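PDB 5V13: AAEL008620-PA odorant-binding protein from Aedes aegypti, which binds juvenile hormone III in the mosquito hemolymph as a secreted member of the odorant-binding protein family. Local coordinates for residues Ala32-Arg35 against Cys36-Ser40; Gln62-Val65 against Lys66-Glu70; Arg73-Pro77 against Lys78-Phe82. All blocks are in the same frame, centred on the assembly; numbering follows the deposited sequence.

Contacts 1 and 2 lie on neighbouring helices, 26-38 and 59-71, with centres 9 Å apart. A disulfide, Cys-36 SG to Cys-67 SG (2.1 Å), ties them together, and so does a probable hydrogen bond between Tyr-64 OH and Tyr-33 O at 3.0 Å. Both touch the bound juvenile hormone, the first from the ester to the middle of the chain, the second from there to the epoxide end, with overlap around the middle. Contact 3 follows helix 59-71 as a small hairpin, centred 11 Å from contact 2 and 19 Å from contact 1. Its Leu-74 N probably bonds Ser-69 O (2.9 Å), and its Leu-74 side chain comes within about 4 Å of the hormone.

Contact 1: Ala32-Arg35 against Cys36-Ser40; sequences AYVR and CLNDS. With JH3 (methyl (2E,6E)-9-[(2R)-3,3-dimethyloxiran-2-yl]-3,7-dimethylnona-2,6-dienoate), chain E.
Val-34 and Asn-38 lie side by side one turn apart on helix 26-38, the alpha-helix that lines one wall of the juvenile hormone pocket. Regular i to i+4 backbone bonds join the two halves: Cys-36 N to Ala-32 O, Leu-37 N to Tyr-33 O, Asn-38 N to Val-34 O and Asp-39 N to Arg-35 O.

The contacts with the hormone are mainly van der Waals. Tyr-33 lays its ring flat beneath the isoprenoid chain, with C5 of the ligand 3.8 Å above the plane and over the ring centre; its OH bonds Phe-144 O, which is consistent with the ring being held in that orientation. A flat, apolar face with one polar tip suits such a place. One turn on, Leu-37 passes Tyr-33 O, CG to O 3.3 Å, and ends with CD1 3.5 Å from the ester oxygen O1 of the ligand.

The polar contacts run along another side. Arg-35 folds at chi2 and chi3 (-65° and -63°) and sends NH1 to a salt bridge with Glu-213. A water in the guanidinium plane bridges its NE to Asp-39 OD1. The same water donates to Arg-35 O at 3.0 Å.

Contact 2: Gln62-Val65 against Lys66-Glu70; sequences QCYV and KCVSE. With JH3 (methyl (2E,6E)-9-[(2R)-3,3-dimethyloxiran-2-yl]-3,7-dimethylnona-2,6-dienoate), chain E.
Tyr-64 and Val-68 mark one turn of helix 59-71, where i to i+4 bonds run from Lys-66 N to Gln-62 O, Cys-67 N to Cys-63 O, Val-68 N to Tyr-64 O and Ser-69 N to Val-65 O. Among the side chains, the main pairing is a CH-pi contact: Val-68 CG2 rests over one face of the Tyr-64 ring, 3.8 Å from its centroid and displaced toward the CZ end. In Tyr-64, CG is trans to the backbone N (chi1 -175°), which sends the ring outward from the helix, leaning toward the next turn, so that it meets Val-68 at a slant. A branched residue suits this site because its two methyls do separate work, CG2 supporting the tyrosine and CG1 turning to the gem-dimethyl end of the hormone. The same ring meets the ligand at its edge, with CE2 3.8 Å from C6 of the hormone, and is stacked on Trp-50.

Ser-69 shows a familiar use of serine inside a helix. Its OG lies beside the backbone nitrogen (chi1 -66°) and donates to Val-65 O at 2.8 Å, while Ser-69 N reaches that oxygen at 2.9 Å from the opposite face of the carbonyl plane. The hydroxyl also packs 3.4 Å from methyl CC of the ligand. On other sides of the helix, Lys-66 extends fully to give NZ to Asn-120 O, Cys-63 is linked by a disulfide to Cys-122, and Val-65 packs on Phe-126 and Tyr-129 of helix 122-135.

Chemically, the two hydroxyls that border the hormone here are already engaged by backbone carbonyls, Tyr-64 OH through its bond to helix 26-38 and Ser-69 OG within its own helix. They can therefore meet the ligand's hydrocarbon parts without leaving their donor hydrogens unmatched, as befits a pocket for a largely apolar molecule.

Contact 3: Arg73-Pro77 against Lys78-Phe82; sequences RLYDP and KEKRF
Asp-76 and Arg-81 form the hydrogen-bonded pair of a short antiparallel hairpin, with Asp-76 N donating to Arg-81 O at 2.9 Å and Arg-81 N returning a bond to Asp-76 O at 3.1 Å. Lys-80 and Arg-81 both face Asp-76, making a G1 beta bulge; Lys-80 takes the positive phi (53°) that such a bulge requires. Further backbone bonds join Tyr-75 to Ser-69 of helix 59-71 and Lys-80 to Leu-117.

The Asp-76 carboxylate accepts from the loop. Carried on the carbonyl side of its backbone (chi1 -176°), it is directed to the turn amides, and OD1 accepts from Lys-78 N at 3.1 Å, from above the carboxylate plane, in an Asx turn. Glu-79 N adds a weak second bond to OD1, while OD2 has a long, weak ion pair with Arg-83. A short acidic residue suits this place because it can accept from both amides. Pro-77, having no N-H, costs the turn no donor; its O accepts from Asn-120 ND2.

On the opposite face, Tyr-75 and Phe-82 are the non-hydrogen-bonded pair. The tyrosine edge meets the phenylalanine face, planes at 68°, with Tyr-75 CD1 3.7 Å above the Phe-82 ring centre. Tyr-75 OH is satisfied by Asn-120 OD1. Leu-74 shares a backbone bond with Arg-83, supplemented by a CA-H contact from Phe-82 CA to Leu-74 O.

The hairpin follows helix 59-71, whose end is closed by a Schellman motif at Arg-73. Phe-82 and Tyr-75 pack against Val-125 of helix 122-135, while Leu-74 and Phe-82 touch Phe-87 of helix 84-94.

Contact 1: Ala32-Arg35 against Cys36-Ser40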
ATOM      1  N   ALA B  32     -17.288  11.537   0.973  1.00 13.48           N
ATOM      2  CA  ALA B  32     -18.446  12.288   0.503  1.00 12.76           C
ATOM      3  C   ALA B  32     -19.561  11.354   0.049  1.00 13.16           C
ATOM      4  O   ALA B  32     -20.736  11.568   0.388  1.00 12.66           O
ATOM      5  CB  ALA B  32     -18.031  13.223  -0.633  1.00 10.95           C
ATOM      6  N   TYR B  33     -19.222  10.315  -0.727  1.00 12.41           N
ATOM      7  CA  TYR B  33     -20.264   9.402  -1.215  1.00 12.65           C
ATOM      8  C   TYR B  33     -21.006   8.734  -0.059  1.00 17.12           C
ATOM      9  O   TYR B  33     -22.243   8.643  -0.061  1.00 13.14           O
ATOM     10  CB  TYR B  33     -19.664   8.321  -2.130  1.00 13.25           C
ATOM     11  CG  TYR B  33     -18.905   8.825  -3.348  1.00 12.54           C
ATOM     12  CD1 TYR B  33     -19.117  10.103  -3.855  1.00 13.47           C
ATOM     13  CD2 TYR B  33     -17.979   8.007  -3.985  1.00 13.97           C
ATOM     14  CE1 TYR B  33     -18.400  10.558  -4.979  1.00 15.54           C
ATOM     15  CE2 TYR B  33     -17.275   8.438  -5.096  1.00 12.36           C
ATOM     16  CZ  TYR B  33     -17.486   9.707  -5.589  1.00 14.26           C
ATOM     17  OH  TYR B  33     -16.760  10.127  -6.681  1.00 16.23           O
ATOM     18  N   VAL B  34     -20.258   8.231   0.924  1.00 14.05           N
ATOM     19  CA  VAL B  34     -20.866   7.483   2.023  1.00 15.92           C
ATOM     20  C   VAL B  34     -21.650   8.412   2.949  1.00 18.62           C
ATOM     21  O   VAL B  34     -22.780   8.097   3.369  1.00 19.57           O
ATOM     22  CB  VAL B  34     -19.782   6.695   2.787  1.00 14.58           C
ATOM     23  CG1 VAL B  34     -20.376   6.099   4.065  1.00 18.77           C
ATOM     24  CG2 VAL B  34     -19.203   5.603   1.893  1.00 13.98           C
ATOM     25  N   ARG B  35     -21.067   9.565   3.298  1.00 12.74           N
ATOM     26  CA  ARG B  35     -21.752  10.447   4.245  1.00 16.36           C
ATOM     27  C   ARG B  35     -23.014  11.045   3.639  1.00 18.97           C
ATOM     28  O   ARG B  35     -24.038  11.164   4.325  1.00 14.54           O
ATOM     29  CB  ARG B  35     -20.824  11.558   4.734  1.00 20.43           C
ATOM     30  CG  ARG B  35     -19.737  11.067   5.694  1.00 33.66           C
ATOM     31  CD  ARG B  35     -20.323  10.540   7.019  1.00 37.08           C
ATOM     32  NE  ARG B  35     -21.021  11.595   7.755  1.00 35.56           N
ATOM     33  CZ  ARG B  35     -20.450  12.374   8.674  1.00 33.26           C
ATOM     34  NH1 ARG B  35     -19.170  12.215   8.979  1.00 36.51           N
ATOM     35  NH2 ARG B  35     -21.159  13.310   9.286  1.00 31.53           N
ATOM     36  N   CYS B  36     -22.970  11.426   2.358  1.00 15.76           N
ATOM     37  CA  CYS B  36     -24.186  11.917   1.711  1.00 14.99           C
ATOM     38  C   CYS B  36     -25.234  10.815   1.543  1.00 15.11           C
ATOM     39  O   CYS B  36     -26.440  11.103   1.569  1.00 16.46           O
ATOM     40  CB  CYS B  36     -23.841  12.552   0.363  1.00 14.59           C
ATOM     41  SG  CYS B  36     -22.903  14.116   0.564  1.00 19.14           S
ATOM     42  N   LEU B  37     -24.810   9.558   1.368  1.00 11.57           N
ATOM     43  CA  LEU B  37     -25.781   8.460   1.302  1.00 17.11           C
ATOM     44  C   LEU B  37     -26.495   8.272   2.636  1.00 20.11           C
ATOM     45  O   LEU B  37     -27.728   8.145   2.686  1.00 16.59           O
ATOM     46  CB  LEU B  37     -25.089   7.158   0.889  1.00 18.51           C
ATOM     47  CG  LEU B  37     -24.938   6.885  -0.609  1.00 18.45           C
ATOM     48  CD1 LEU B  37     -24.028   5.678  -0.852  1.00 17.25           C
ATOM     49  CD2 LEU B  37     -26.314   6.637  -1.227  1.00 20.01           C
ATOM     50  N   ASN B  38     -25.738   8.252   3.731  1.00 19.31           N
ATOM     51  CA  ASN B  38     -26.337   7.981   5.037  1.00 23.16           C
ATOM     52  C   ASN B  38     -27.120   9.175   5.567  1.00 25.60           C
ATOM     53  O   ASN B  38     -28.028   8.996   6.386  1.00 22.43           O
ATOM     54  CB  ASN B  38     -25.263   7.565   6.047  1.00 22.47           C
ATOM     55  CG  ASN B  38     -24.649   6.208   5.723  1.00 24.07           C
ATOM     56  OD1 ASN B  38     -25.216   5.421   4.970  1.00 29.68           O
ATOM     57  ND2 ASN B  38     -23.480   5.934   6.292  1.00 23.25           N
ATOM     58  N   ASP B  39     -26.793  10.396   5.124  1.00 23.00           N
ATOM     59  CA  ASP B  39     -27.622  11.542   5.481  1.00 23.48           C
ATOM     60  C   ASP B  39     -28.938  11.569   4.723  1.00 26.75           C
ATOM     61  O   ASP B  39     -29.813  12.366   5.071  1.00 27.66           O
ATOM     62  CB  ASP B  39     -26.878  12.860   5.243  1.00 27.35           C
ATOM     63  CG  ASP B  39     -25.732  13.079   6.233  1.00 41.30           C
ATOM     64  OD1 ASP B  39     -25.711  12.396   7.281  1.00 44.08           O
ATOM     65  OD2 ASP B  39     -24.855  13.931   5.964  1.00 42.06           O
ATOM     66  N   SER B  40     -29.115  10.722   3.715  1.00 22.51           N
ATOM     67  CA  SER B  40     -30.329  10.715   2.911  1.00 21.35           C
ATOM     68  C   SER B  40     -31.326   9.677   3.423  1.00 25.61           C
ATOM     69  O   SER B  40     -30.950   8.555   3.782  1.00 25.83           O
ATOM     70  CB  SER B  40     -29.990  10.431   1.447  1.00 20.21           C
ATOM     71  OG  SER B  40     -31.163  10.406   0.657  1.00 27.64           O
TER
HETATM   72  C1  JH3 E 301     -20.772   5.012  -3.630  1.00 19.20           C
HETATM   73  O2  JH3 E 301     -20.038   4.251  -4.234  1.00 26.63           O
HETATM   74  O1  JH3 E 301     -21.001   4.760  -2.230  1.00 26.28           O
HETATM   75  CM  JH3 E 301     -20.295   3.687  -1.603  1.00 26.40           C
HETATM   76  C2  JH3 E 301     -21.428   6.190  -4.227  1.00 17.52           C
HETATM   77  C3  JH3 E 301     -21.371   6.592  -5.500  1.00 12.87           C
HETATM   78  C3' JH3 E 301     -20.604   5.875  -6.576  1.00 17.41           C
HETATM   79  C4  JH3 E 301     -22.122   7.857  -5.840  1.00 13.64           C
HETATM   80  C5  JH3 E 301     -21.257   8.722  -6.751  1.00 16.25           C
HETATM   81  C6  JH3 E 301     -21.772  10.144  -6.729  1.00 14.03           C
HETATM   82  C7  JH3 E 301     -22.609  10.633  -7.655  1.00 15.23           C
HETATM   83  C7' JH3 E 301     -23.124   9.761  -8.770  1.00 16.95           C
HETATM   84  C8  JH3 E 301     -23.051  12.083  -7.534  1.00 19.48           C
HETATM   85  C9  JH3 E 301     -22.581  12.937  -8.723  1.00 18.61           C
HETATM   86  CA  JH3 E 301     -21.089  12.779  -9.007  1.00 16.96           C
HETATM   87  O3  JH3 E 301     -20.597  13.699 -10.007  1.00 16.80           O
HETATM   88  CB  JH3 E 301     -20.225  13.990  -8.658  1.00 17.52           C
HETATM   89  CB' JH3 E 301     -18.808  13.601  -8.221  1.00 14.96           C
HETATM   90  CC  JH3 E 301     -20.868  15.259  -8.120  1.00 20.65           C
HETATM   91  O   HOH W   1     -23.549  11.054   7.244  1.00 44.45           O

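Contact 2: Gln62-Val65 against Lys66-Glu70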
ATOM      1  N   GLN B  62     -31.606  14.908  -6.573  1.00 14.93           N
ATOM      2  CA  GLN B  62     -31.038  16.239  -6.740  1.00 14.62           C
ATOM      3  C   GLN B  62     -30.287  16.658  -5.490  1.00 15.27           C
ATOM      4  O   GLN B  62     -29.186  17.213  -5.577  1.00 14.67           O
ATOM      5  CB  GLN B  62     -32.133  17.256  -7.079  1.00 15.47           C
ATOM      6  CG  GLN B  62     -32.852  16.968  -8.387  1.00 18.44           C
ATOM      7  CD  GLN B  62     -34.039  17.887  -8.626  1.00 26.27           C
ATOM      8  OE1 GLN B  62     -34.730  18.276  -7.691  1.00 25.68           O
ATOM      9  NE2 GLN B  62     -34.281  18.231  -9.883  1.00 30.58           N
ATOM     10  N   CYS B  63     -30.844  16.367  -4.310  1.00 14.47           N
ATOM     11  CA  CYS B  63     -30.130  16.749  -3.098  1.00 18.42           C
ATOM     12  C   CYS B  63     -28.868  15.924  -2.898  1.00 21.25           C
ATOM     13  O   CYS B  63     -27.894  16.432  -2.333  1.00 14.99           O
ATOM     14  CB  CYS B  63     -31.029  16.637  -1.877  1.00 19.74           C
ATOM     15  SG  CYS B  63     -32.350  17.886  -1.913  1.00 29.05           S
ATOM     16  N   TYR B  64     -28.859  14.661  -3.340  1.00 13.12           N
ATOM     17  CA  TYR B  64     -27.632  13.871  -3.235  1.00 12.39           C
ATOM     18  C   TYR B  64     -26.520  14.467  -4.092  1.00 14.22           C
ATOM     19  O   TYR B  64     -25.361  14.556  -3.658  1.00 15.81           O
ATOM     20  CB  TYR B  64     -27.887  12.419  -3.646  1.00 12.59           C
ATOM     21  CG  TYR B  64     -26.674  11.533  -3.442  1.00 15.31           C
ATOM     22  CD1 TYR B  64     -26.310  11.117  -2.169  1.00 11.86           C
ATOM     23  CD2 TYR B  64     -25.868  11.142  -4.522  1.00 12.00           C
ATOM     24  CE1 TYR B  64     -25.174  10.309  -1.969  1.00 11.52           C
ATOM     25  CE2 TYR B  64     -24.746  10.335  -4.334  1.00 14.38           C
ATOM     26  CZ  TYR B  64     -24.404   9.926  -3.056  1.00 13.73           C
ATOM     27  OH  TYR B  64     -23.290   9.128  -2.848  1.00 11.55           O
ATOM     28  N   VAL B  65     -26.847  14.865  -5.319  1.00 12.02           N
ATOM     29  CA  VAL B  65     -25.845  15.488  -6.183  1.00 13.99           C
ATOM     30  C   VAL B  65     -25.325  16.787  -5.566  1.00 15.00           C
ATOM     31  O   VAL B  65     -24.115  17.056  -5.577  1.00 16.78           O
ATOM     32  CB  VAL B  65     -26.418  15.709  -7.594  1.00 20.31           C
ATOM     33  CG1 VAL B  65     -25.388  16.428  -8.478  1.00 22.45           C
ATOM     34  CG2 VAL B  65     -26.810  14.364  -8.216  1.00 20.49           C
ATOM     35  N   LYS B  66     -26.220  17.607  -5.015  1.00 15.39           N
ATOM     36  CA  LYS B  66     -25.790  18.847  -4.369  1.00 14.18           C
ATOM     37  C   LYS B  66     -24.868  18.564  -3.183  1.00 14.10           C
ATOM     38  O   LYS B  66     -23.807  19.191  -3.037  1.00 16.96           O
ATOM     39  CB  LYS B  66     -27.012  19.653  -3.921  1.00 16.11           C
ATOM     40  CG  LYS B  66     -26.633  20.911  -3.152  1.00 17.58           C
ATOM     41  CD  LYS B  66     -27.834  21.639  -2.616  1.00 22.26           C
ATOM     42  CE  LYS B  66     -27.422  22.483  -1.419  1.00 22.95           C
ATOM     43  NZ  LYS B  66     -28.603  23.097  -0.762  1.00 25.61           N
ATOM     44  N   CYS B  67     -25.264  17.614  -2.331  1.00 15.73           N
ATOM     45  CA  CYS B  67     -24.473  17.229  -1.165  1.00 16.07           C
ATOM     46  C   CYS B  67     -23.070  16.784  -1.563  1.00 13.80           C
ATOM     47  O   CYS B  67     -22.079  17.240  -0.985  1.00 14.93           O
ATOM     48  CB  CYS B  67     -25.192  16.100  -0.407  1.00 18.67           C
ATOM     49  SG  CYS B  67     -24.370  15.468   1.129  1.00 28.23           S
ATOM     50  N   VAL B  68     -22.964  15.868  -2.535  1.00 11.41           N
ATOM     51  CA  VAL B  68     -21.641  15.369  -2.927  1.00 10.28           C
ATOM     52  C   VAL B  68     -20.818  16.485  -3.549  1.00 13.50           C
ATOM     53  O   VAL B  68     -19.617  16.623  -3.272  1.00 13.90           O
ATOM     54  CB  VAL B  68     -21.765  14.172  -3.889  1.00  9.76           C
ATOM     55  CG1 VAL B  68     -20.353  13.693  -4.376  1.00 10.90           C
ATOM     56  CG2 VAL B  68     -22.500  13.034  -3.206  1.00 13.92           C
ATOM     57  N   SER B  69     -21.454  17.301  -4.393  1.00 13.28           N
ATOM     58  CA  SER B  69     -20.769  18.428  -5.018  1.00 15.49           C
ATOM     59  C   SER B  69     -20.233  19.397  -3.968  1.00 16.33           C
ATOM     60  O   SER B  69     -19.067  19.810  -4.025  1.00 12.93           O
ATOM     61  CB  SER B  69     -21.722  19.141  -5.986  1.00 14.14           C
ATOM     62  OG  SER B  69     -22.056  18.286  -7.077  1.00 17.70           O
ATOM     63  N   GLU B  70     -21.067  19.761  -2.991  1.00 10.50           N
ATOM     64  CA  GLU B  70     -20.605  20.660  -1.938  1.00 12.44           C
ATOM     65  C   GLU B  70     -19.515  20.024  -1.090  1.00 13.62           C
ATOM     66  O   GLU B  70     -18.538  20.693  -0.721  1.00 13.52           O
ATOM     67  CB  GLU B  70     -21.778  21.091  -1.060  1.00 17.68           C
ATOM     68  CG  GLU B  70     -22.657  22.101  -1.760  1.00 18.54           C
ATOM     69  CD  GLU B  70     -23.741  22.649  -0.863  1.00 26.55           C
ATOM     70  OE1 GLU B  70     -24.388  23.642  -1.253  1.00 25.98           O
ATOM     71  OE2 GLU B  70     -23.939  22.089   0.232  1.00 31.88           O
TER
HETATM   72  C1  JH3 E 301     -20.772   5.012  -3.630  1.00 19.20           C
HETATM   73  O2  JH3 E 301     -20.038   4.251  -4.234  1.00 26.63           O
HETATM   74  O1  JH3 E 301     -21.001   4.760  -2.230  1.00 26.28           O
HETATM   75  CM  JH3 E 301     -20.295   3.687  -1.603  1.00 26.40           C
HETATM   76  C2  JH3 E 301     -21.428   6.190  -4.227  1.00 17.52           C
HETATM   77  C3  JH3 E 301     -21.371   6.592  -5.500  1.00 12.87           C
HETATM   78  C3' JH3 E 301     -20.604   5.875  -6.576  1.00 17.41           C
HETATM   79  C4  JH3 E 301     -22.122   7.857  -5.840  1.00 13.64           C
HETATM   80  C5  JH3 E 301     -21.257   8.722  -6.751  1.00 16.25           C
HETATM   81  C6  JH3 E 301     -21.772  10.144  -6.729  1.00 14.03           C
HETATM   82  C7  JH3 E 301     -22.609  10.633  -7.655  1.00 15.23           C
HETATM   83  C7' JH3 E 301     -23.124   9.761  -8.770  1.00 16.95           C
HETATM   84  C8  JH3 E 301     -23.051  12.083  -7.534  1.00 19.48           C
HETATM   85  C9  JH3 E 301     -22.581  12.937  -8.723  1.00 18.61           C
HETATM   86  CA  JH3 E 301     -21.089  12.779  -9.007  1.00 16.96           C
HETATM   87  O3  JH3 E 301     -20.597  13.699 -10.007  1.00 16.80           O
HETATM   88  CB  JH3 E 301     -20.225  13.990  -8.658  1.00 17.52           C
HETATM   89  CB' JH3 E 301     -18.808  13.601  -8.221  1.00 14.96           C
HETATM   90  CC  JH3 E 301     -20.868  15.259  -8.120  1.00 20.65           C

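Contact 3: Arg73-Pro77 against Lys78-Phe82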
ATOM      1  N   ARG B  73     -16.238  20.242  -2.621  1.00 12.87           N
ATOM      2  CA  ARG B  73     -15.909  21.620  -2.984  1.00 13.03           C
ATOM      3  C   ARG B  73     -15.877  21.809  -4.498  1.00 18.04           C
ATOM      4  O   ARG B  73     -15.120  22.632  -5.024  1.00 18.51           O
ATOM      5  CB  ARG B  73     -14.590  22.059  -2.338  1.00 11.98           C
ATOM      6  CG  ARG B  73     -14.760  22.520  -0.869  1.00 15.95           C
ATOM      7  CD  ARG B  73     -15.146  21.384   0.116  1.00 15.36           C
ATOM      8  NE  ARG B  73     -15.170  21.903   1.485  1.00 15.30           N
ATOM      9  CZ  ARG B  73     -15.668  21.263   2.540  1.00 21.00           C
ATOM     10  NH1 ARG B  73     -16.178  20.039   2.417  1.00 23.55           N
ATOM     11  NH2 ARG B  73     -15.645  21.857   3.729  1.00 22.20           N
ATOM     12  N   LEU B  74     -16.729  21.069  -5.209  1.00 11.27           N
ATOM     13  CA  LEU B  74     -16.956  21.326  -6.624  1.00 10.47           C
ATOM     14  C   LEU B  74     -18.028  22.372  -6.844  1.00 14.17           C
ATOM     15  O   LEU B  74     -17.979  23.091  -7.844  1.00 13.88           O
ATOM     16  CB  LEU B  74     -17.359  20.039  -7.343  1.00 10.17           C
ATOM     17  CG  LEU B  74     -16.342  18.891  -7.212  1.00 16.43           C
ATOM     18  CD1 LEU B  74     -16.971  17.573  -7.662  1.00 13.90           C
ATOM     19  CD2 LEU B  74     -15.079  19.176  -8.028  1.00 18.49           C
ATOM     20  N   TYR B  75     -19.019  22.432  -5.958  1.00 12.89           N
ATOM     21  CA  TYR B  75     -20.015  23.491  -5.946  1.00 14.76           C
ATOM     22  C   TYR B  75     -19.766  24.398  -4.750  1.00 14.76           C
ATOM     23  O   TYR B  75     -19.615  23.920  -3.622  1.00 21.90           O
ATOM     24  CB  TYR B  75     -21.438  22.927  -5.874  1.00 14.12           C
ATOM     25  CG  TYR B  75     -22.453  24.047  -5.978  1.00 15.69           C
ATOM     26  CD1 TYR B  75     -22.703  24.659  -7.202  1.00 15.02           C
ATOM     27  CD2 TYR B  75     -23.124  24.516  -4.857  1.00 18.84           C
ATOM     28  CE1 TYR B  75     -23.607  25.704  -7.309  1.00 14.01           C
ATOM     29  CE2 TYR B  75     -24.043  25.556  -4.959  1.00 14.46           C
ATOM     30  CZ  TYR B  75     -24.280  26.141  -6.185  1.00 18.53           C
ATOM     31  OH  TYR B  75     -25.184  27.183  -6.287  1.00 23.10           O
ATOM     32  N   ASP B  76     -19.734  25.700  -5.001  1.00 16.83           N
ATOM     33  CA  ASP B  76     -19.434  26.734  -4.022  1.00 20.03           C
ATOM     34  C   ASP B  76     -20.728  27.451  -3.641  1.00 22.59           C
ATOM     35  O   ASP B  76     -21.225  28.277  -4.422  1.00 21.70           O
ATOM     36  CB  ASP B  76     -18.424  27.718  -4.625  1.00 24.54           C
ATOM     37  CG  ASP B  76     -17.969  28.790  -3.652  1.00 33.81           C
ATOM     38  OD1 ASP B  76     -18.513  28.885  -2.535  1.00 31.30           O
ATOM     39  OD2 ASP B  76     -17.035  29.540  -4.024  1.00 38.33           O
ATOM     40  N   PRO B  77     -21.315  27.175  -2.474  1.00 24.26           N
ATOM     41  CA  PRO B  77     -22.585  27.833  -2.122  1.00 26.29           C
ATOM     42  C   PRO B  77     -22.447  29.301  -1.760  1.00 31.79           C
ATOM     43  O   PRO B  77     -23.465  30.006  -1.747  1.00 29.71           O
ATOM     44  CB  PRO B  77     -23.082  27.017  -0.926  1.00 25.48           C
ATOM     45  CG  PRO B  77     -21.855  26.412  -0.353  1.00 27.90           C
ATOM     46  CD  PRO B  77     -20.945  26.132  -1.502  1.00 25.33           C
ATOM     47  N   LYS B  78     -21.238  29.789  -1.456  1.00 32.49           N
ATOM     48  CA  LYS B  78     -21.088  31.214  -1.154  1.00 38.82           C
ATOM     49  C   LYS B  78     -21.147  32.055  -2.423  1.00 33.95           C
ATOM     50  O   LYS B  78     -21.801  33.102  -2.455  1.00 33.83           O
ATOM     51  CB  LYS B  78     -19.779  31.469  -0.407  1.00 42.09           C
ATOM     52  CG  LYS B  78     -19.694  30.772   0.937  1.00 49.79           C
ATOM     53  CD  LYS B  78     -19.280  31.734   2.041  1.00 56.96           C
ATOM     54  CE  LYS B  78     -19.309  31.049   3.403  1.00 61.21           C
ATOM     55  NZ  LYS B  78     -19.079  32.005   4.529  1.00 64.14           N
ATOM     56  N   GLU B  79     -20.468  31.614  -3.479  1.00 31.67           N
ATOM     57  CA  GLU B  79     -20.534  32.273  -4.773  1.00 30.78           C
ATOM     58  C   GLU B  79     -21.694  31.780  -5.626  1.00 31.38           C
ATOM     59  O   GLU B  79     -21.933  32.350  -6.696  1.00 27.92           O
ATOM     60  CB  GLU B  79     -19.216  32.069  -5.532  1.00 37.44           C
ATOM     61  CG  GLU B  79     -18.011  32.742  -4.888  1.00 47.98           C
ATOM     62  CD  GLU B  79     -18.220  34.237  -4.677  1.00 63.73           C
ATOM     63  OE1 GLU B  79     -18.467  34.650  -3.524  1.00 67.30           O
ATOM     64  OE2 GLU B  79     -18.150  34.998  -5.670  1.00 68.10           O
ATOM     65  N   LYS B  80     -22.406  30.741  -5.173  1.00 24.45           N
ATOM     66  CA  LYS B  80     -23.513  30.104  -5.892  1.00 20.91           C
ATOM     67  C   LYS B  80     -23.092  29.688  -7.308  1.00 20.21           C
ATOM     68  O   LYS B  80     -23.676  30.092  -8.314  1.00 22.49           O
ATOM     69  CB  LYS B  80     -24.752  31.016  -5.907  1.00 26.70           C
ATOM     70  CG  LYS B  80     -25.347  31.258  -4.514  1.00 28.88           C
ATOM     71  CD  LYS B  80     -26.781  31.809  -4.568  1.00 31.45           C
ATOM     72  CE  LYS B  80     -26.815  33.260  -5.033  1.00 35.05           C
ATOM     73  NZ  LYS B  80     -26.201  34.177  -4.027  1.00 39.90           N
ATOM     74  N   ARG B  81     -22.073  28.828  -7.371  1.00 18.05           N
ATOM     75  CA  ARG B  81     -21.434  28.543  -8.645  1.00 17.93           C
ATOM     76  C   ARG B  81     -20.701  27.211  -8.572  1.00 20.17           C
ATOM     77  O   ARG B  81     -20.048  26.916  -7.571  1.00 17.28           O
ATOM     78  CB  ARG B  81     -20.431  29.661  -9.004  1.00 22.14           C
ATOM     79  CG  ARG B  81     -19.987  29.677 -10.457  1.00 37.93           C
ATOM     80  CD  ARG B  81     -18.693  30.488 -10.630  1.00 48.72           C
ATOM     81  NE  ARG B  81     -18.731  31.769  -9.924  1.00 47.39           N
ATOM     82  CZ  ARG B  81     -18.906  32.951 -10.511  1.00 53.91           C
ATOM     83  NH1 ARG B  81     -19.057  33.029 -11.829  1.00 53.77           N
ATOM     84  NH2 ARG B  81     -18.924  34.060  -9.778  1.00 53.56           N
ATOM     85  N   PHE B  82     -20.785  26.431  -9.644  1.00 13.99           N
ATOM     86  CA  PHE B  82     -19.816  25.363  -9.838  1.00 13.55           C
ATOM     87  C   PHE B  82     -18.454  25.949 -10.179  1.00 17.57           C
ATOM     88  O   PHE B  82     -18.340  27.049 -10.725  1.00 18.22           O
ATOM     89  CB  PHE B  82     -20.241  24.429 -10.964  1.00 14.65           C
ATOM     90  CG  PHE B  82     -21.225  23.380 -10.543  1.00 15.33           C
ATOM     91  CD1 PHE B  82     -20.795  22.214  -9.951  1.00 13.70           C
ATOM     92  CD2 PHE B  82     -22.582  23.564 -10.749  1.00 16.12           C
ATOM     93  CE1 PHE B  82     -21.705  21.243  -9.571  1.00 17.79           C
ATOM     94  CE2 PHE B  82     -23.497  22.594 -10.369  1.00 14.50           C
ATOM     95  CZ  PHE B  82     -23.063  21.436  -9.786  1.00 16.77           C
TER